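Early 35 kDa protein (PDB 1P35) inhibits host caspases to block the apoptosis that infection provokes in insect cells, and also suppresses the antiviral RNA interference response. Local coordinates at residues Y242-T248 / N260-N266. Residues are numbered along the deposited sequence; the frame is centred on the assembly and turned at random.
Sequences YKALEFT and NWKIFCN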
ATOM      1  N   TYR A 242     -17.785  -6.259 -21.589  1.00 35.75           N
ATOM      2  CA  TYR A 242     -17.651  -7.063 -20.383  1.00 26.60           C
ATOM      3  C   TYR A 242     -18.898  -7.863 -20.005  1.00 39.09           C
ATOM      4  O   TYR A 242     -19.968  -7.738 -20.612  1.00 26.05           O
ATOM      5  CB  TYR A 242     -17.316  -6.132 -19.187  1.00 24.05           C
ATOM      6  CG  TYR A 242     -18.408  -5.105 -18.905  1.00 27.40           C
ATOM      7  CD1 TYR A 242     -18.540  -3.963 -19.677  1.00 34.31           C
ATOM      8  CD2 TYR A 242     -19.325  -5.291 -17.868  1.00 26.46           C
ATOM      9  CE1 TYR A 242     -19.561  -3.021 -19.419  1.00 27.22           C
ATOM     10  CE2 TYR A 242     -20.346  -4.345 -17.606  1.00 20.59           C
ATOM     11  CZ  TYR A 242     -20.447  -3.216 -18.396  1.00 30.45           C
ATOM     12  OH  TYR A 242     -21.442  -2.283 -18.165  1.00 30.05           O
ATOM     13  N   LYS A 243     -18.740  -8.713 -19.003  1.00 31.87           N
ATOM     14  CA  LYS A 243     -19.860  -9.444 -18.478  1.00 30.43           C
ATOM     15  C   LYS A 243     -19.968  -9.007 -17.016  1.00 28.63           C
ATOM     16  O   LYS A 243     -18.962  -8.570 -16.411  1.00 23.01           O
ATOM     17  CB  LYS A 243     -19.637 -10.937 -18.571  1.00 27.39           C
ATOM     18  CG  LYS A 243     -20.014 -11.505 -19.912  1.00 39.53           C
ATOM     19  CD  LYS A 243     -19.706 -12.979 -20.026  1.00 26.40           C
ATOM     20  CE  LYS A 243     -20.317 -13.536 -21.346  1.00 21.81           C
ATOM     21  NZ  LYS A 243     -20.111 -14.962 -21.373  1.00 32.85           N
ATOM     22  N   ALA A 244     -21.180  -9.101 -16.466  1.00 27.74           N
ATOM     23  CA  ALA A 244     -21.404  -8.729 -15.089  1.00 25.16           C
ATOM     24  C   ALA A 244     -22.410  -9.686 -14.495  1.00 20.16           C
ATOM     25  O   ALA A 244     -23.267 -10.200 -15.200  1.00 33.19           O
ATOM     26  CB  ALA A 244     -21.937  -7.274 -14.998  1.00 19.34           C
ATOM     27  N   LEU A 245     -22.325  -9.890 -13.192  1.00 29.73           N
ATOM     28  CA  LEU A 245     -23.224 -10.765 -12.489  1.00 31.82           C
ATOM     29  C   LEU A 245     -24.221  -9.800 -11.896  1.00 35.44           C
ATOM     30  O   LEU A 245     -23.826  -8.810 -11.239  1.00 28.70           O
ATOM     31  CB  LEU A 245     -22.511 -11.501 -11.368  1.00 37.13           C
ATOM     32  CG  LEU A 245     -23.456 -12.423 -10.592  1.00 37.84           C
ATOM     33  CD1 LEU A 245     -23.885 -13.649 -11.461  1.00 21.27           C
ATOM     34  CD2 LEU A 245     -22.743 -12.909  -9.377  1.00 37.96           C
ATOM     35  N   GLU A 246     -25.502 -10.087 -12.110  1.00 32.91           N
ATOM     36  CA  GLU A 246     -26.548  -9.203 -11.622  1.00 24.21           C
ATOM     37  C   GLU A 246     -27.688  -9.936 -10.952  1.00 28.98           C
ATOM     38  O   GLU A 246     -28.007 -11.058 -11.283  1.00 34.52           O
ATOM     39  CB  GLU A 246     -27.100  -8.362 -12.778  1.00 26.86           C
ATOM     40  CG  GLU A 246     -26.041  -7.583 -13.488  1.00 29.83           C
ATOM     41  CD  GLU A 246     -26.621  -6.521 -14.375  1.00 30.19           C
ATOM     42  OE1 GLU A 246     -27.764  -6.180 -14.137  1.00 43.87           O
ATOM     43  OE2 GLU A 246     -25.934  -6.014 -15.280  1.00 44.14           O
ATOM     44  N   PHE A 247     -28.278  -9.287  -9.968  1.00 34.85           N
ATOM     45  CA  PHE A 247     -29.384  -9.863  -9.271  1.00 43.07           C
ATOM     46  C   PHE A 247     -30.080  -8.774  -8.486  1.00 47.20           C
ATOM     47  O   PHE A 247     -29.648  -7.617  -8.513  1.00 45.00           O
ATOM     48  CB  PHE A 247     -28.954 -11.008  -8.358  1.00 34.67           C
ATOM     49  CG  PHE A 247     -27.915 -10.635  -7.379  1.00 41.13           C
ATOM     50  CD1 PHE A 247     -28.275 -10.084  -6.158  1.00 37.67           C
ATOM     51  CD2 PHE A 247     -26.563 -10.779  -7.689  1.00 36.62           C
ATOM     52  CE1 PHE A 247     -27.296  -9.672  -5.252  1.00 42.26           C
ATOM     53  CE2 PHE A 247     -25.594 -10.376  -6.794  1.00 45.86           C
ATOM     54  CZ  PHE A 247     -25.973  -9.812  -5.559  1.00 30.72           C
ATOM     55  N   THR A 248     -31.165  -9.155  -7.809  1.00 51.73           N
ATOM     56  CA  THR A 248     -31.966  -8.228  -7.022  1.00 52.34           C
ATOM     57  C   THR A 248     -32.237  -8.628  -5.554  1.00 51.06           C
ATOM     58  O   THR A 248     -32.319  -9.805  -5.222  1.00 61.24           O
ATOM     59  CB  THR A 248     -33.312  -7.978  -7.745  1.00 58.65           C
ATOM     60  OG1 THR A 248     -33.099  -7.149  -8.906  1.00 47.71           O
ATOM     61  CG2 THR A 248     -34.286  -7.306  -6.825  1.00 63.71           C
ATOM     62  N   ASN A 260     -30.489  -3.050  -7.419  1.00 52.52           N
ATOM     63  CA  ASN A 260     -30.021  -3.797  -8.585  1.00 34.42           C
ATOM     64  C   ASN A 260     -28.499  -3.950  -8.563  1.00 49.60           C
ATOM     65  O   ASN A 260     -27.740  -3.102  -9.046  1.00 45.91           O
ATOM     66  CB  ASN A 260     -30.479  -3.119  -9.874  1.00 52.12           C
ATOM     67  CG  ASN A 260     -31.992  -2.950  -9.920  1.00 55.92           C
ATOM     68  OD1 ASN A 260     -32.746  -3.936  -9.919  1.00 48.76           O
ATOM     69  ND2 ASN A 260     -32.442  -1.701  -9.930  1.00 62.10           N
ATOM     70  N   TRP A 261     -28.054  -5.059  -7.998  1.00 39.54           N
ATOM     71  CA  TRP A 261     -26.636  -5.301  -7.907  1.00 23.40           C
ATOM     72  C   TRP A 261     -25.995  -5.580  -9.271  1.00 37.22           C
ATOM     73  O   TRP A 261     -26.605  -6.164 -10.168  1.00 39.94           O
ATOM     74  CB  TRP A 261     -26.385  -6.471  -6.981  1.00 40.34           C
ATOM     75  CG  TRP A 261     -26.831  -6.305  -5.561  1.00 49.07           C
ATOM     76  CD1 TRP A 261     -28.128  -6.234  -5.099  1.00 44.87           C
ATOM     77  CD2 TRP A 261     -25.999  -6.390  -4.394  1.00 54.56           C
ATOM     78  NE1 TRP A 261     -28.146  -6.290  -3.729  1.00 55.97           N
ATOM     79  CE2 TRP A 261     -26.860  -6.389  -3.266  1.00 49.02           C
ATOM     80  CE3 TRP A 261     -24.610  -6.478  -4.191  1.00 47.02           C
ATOM     81  CZ2 TRP A 261     -26.380  -6.476  -1.956  1.00 35.82           C
ATOM     82  CZ3 TRP A 261     -24.125  -6.568  -2.864  1.00 35.49           C
ATOM     83  CH2 TRP A 261     -25.021  -6.569  -1.771  1.00 35.71           C
ATOM     84  N   LYS A 262     -24.773  -5.106  -9.443  1.00 34.86           N
ATOM     85  CA  LYS A 262     -24.039  -5.380 -10.649  1.00 30.57           C
ATOM     86  C   LYS A 262     -22.605  -5.552 -10.178  1.00 38.62           C
ATOM     87  O   LYS A 262     -21.902  -4.567  -9.884  1.00 33.73           O
ATOM     88  CB  LYS A 262     -24.199  -4.242 -11.660  1.00 23.22           C
ATOM     89  CG  LYS A 262     -23.555  -4.560 -13.029  1.00 25.22           C
ATOM     90  CD  LYS A 262     -23.769  -3.397 -14.020  1.00 20.56           C
ATOM     91  CE  LYS A 262     -23.166  -3.653 -15.351  1.00 44.96           C
ATOM     92  NZ  LYS A 262     -23.364  -2.469 -16.260  1.00 36.46           N
ATOM     93  N   ILE A 263     -22.187  -6.816 -10.075  1.00 34.14           N
ATOM     94  CA  ILE A 263     -20.837  -7.160  -9.625  1.00 30.96           C
ATOM     95  C   ILE A 263     -20.068  -8.101 -10.565  1.00 30.43           C
ATOM     96  O   ILE A 263     -20.589  -8.530 -11.598  1.00 35.24           O
ATOM     97  CB  ILE A 263     -20.861  -7.777  -8.181  1.00 27.93           C
ATOM     98  CG1 ILE A 263     -21.779  -8.980  -8.125  1.00 33.33           C
ATOM     99  CG2 ILE A 263     -21.364  -6.723  -7.202  1.00 31.00           C
ATOM    100  CD1 ILE A 263     -21.697  -9.764  -6.806  1.00 39.51           C
ATOM    101  N   PHE A 264     -18.841  -8.434 -10.150  1.00 22.64           N
ATOM    102  CA  PHE A 264     -17.879  -9.283 -10.887  1.00 20.59           C
ATOM    103  C   PHE A 264     -17.797  -8.968 -12.337  1.00 19.19           C
ATOM    104  O   PHE A 264     -17.929  -9.861 -13.174  1.00 25.67           O
ATOM    105  CB  PHE A 264     -18.180 -10.762 -10.756  1.00 24.46           C
ATOM    106  CG  PHE A 264     -18.484 -11.207  -9.376  1.00 24.46           C
ATOM    107  CD1 PHE A 264     -17.800 -10.686  -8.287  1.00 41.62           C
ATOM    108  CD2 PHE A 264     -19.365 -12.250  -9.166  1.00 31.02           C
ATOM    109  CE1 PHE A 264     -17.986 -11.209  -7.024  1.00 53.89           C
ATOM    110  CE2 PHE A 264     -19.559 -12.780  -7.910  1.00 42.27           C
ATOM    111  CZ  PHE A 264     -18.865 -12.262  -6.829  1.00 27.14           C
ATOM    112  N   CYS A 265     -17.639  -7.689 -12.658  1.00 23.02           N
ATOM    113  CA  CYS A 265     -17.488  -7.314 -14.039  1.00 29.54           C
ATOM    114  C   CYS A 265     -16.067  -7.639 -14.511  1.00 42.40           C
ATOM    115  O   CYS A 265     -15.059  -7.164 -13.931  1.00 27.44           O
ATOM    116  CB  CYS A 265     -17.753  -5.802 -14.243  1.00 22.11           C
ATOM    117  SG  CYS A 265     -19.440  -5.283 -13.766  1.00 33.33           S
ATOM    118  N   ASN A 266     -16.010  -8.414 -15.591  1.00 44.58           N
ATOM    119  CA  ASN A 266     -14.768  -8.855 -16.202  1.00 28.46           C
ATOM    120  C   ASN A 266     -14.801  -8.563 -17.714  1.00 32.59           C
ATOM    121  O   ASN A 266     -15.831  -8.726 -18.398  1.00 28.34           O
ATOM    122  CB  ASN A 266     -14.583 -10.345 -15.933  1.00 27.87           C
ATOM    123  CG  ASN A 266     -14.307 -10.630 -14.469  1.00 31.57           C
ATOM    124  OD1 ASN A 266     -13.160 -10.445 -13.993  1.00 26.69           O
ATOM    125  ND2 ASN A 266     -15.350 -11.035 -13.728  1.00 31.98           N
TER
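A beta hairpin of strands 238-249 and 259-271 carries this contact, and a beta bulge interrupts its antiparallel pairing: Lys243 pairs with Asn266 but Leu245 with Ile263, so Phe264 and Cys265 together face Ala244. The evidence is in the bonds and torsions. Leu245 N reaches Ile263 O at 2.7 Å with an N-H...O angle of 170°. Lys243 N reaches Asn266 O at 3.0 Å, and Phe264 between these two pairs adopts a left-handed backbone conformation. Its ring lies beside Leu245, whose atom Leu245 CD2 is 3.4 Å from Phe264 CD2. Ile263 CD1 sits over one face of the Phe264 ring.

Toward the hairpin's outer end, Phe247 and Trp261 form an offset stack, Phe247 centroid to five-membered-ring centroid 4.4 Å, planes inclined by 27°. Trp261 CB adds a CH-pi contact over the Phe247 face, and Ile263 CD1 meets that ring at its edge.

On the reverse face Lys262 runs fully extended, with CG anti to its backbone N (chi1 -174°), past Ala244 CB and alongside Glu246, whose OE2 is hydrogen-bonded to Tyr231 OH of the adjoining strand. Tyr242 OH, also hydrogen-bonded to Glu233, accepts a hydrogen bond from Lys262 NZ at 2.7 Å, while Lys262 CE sits at the tyrosine ring's edge.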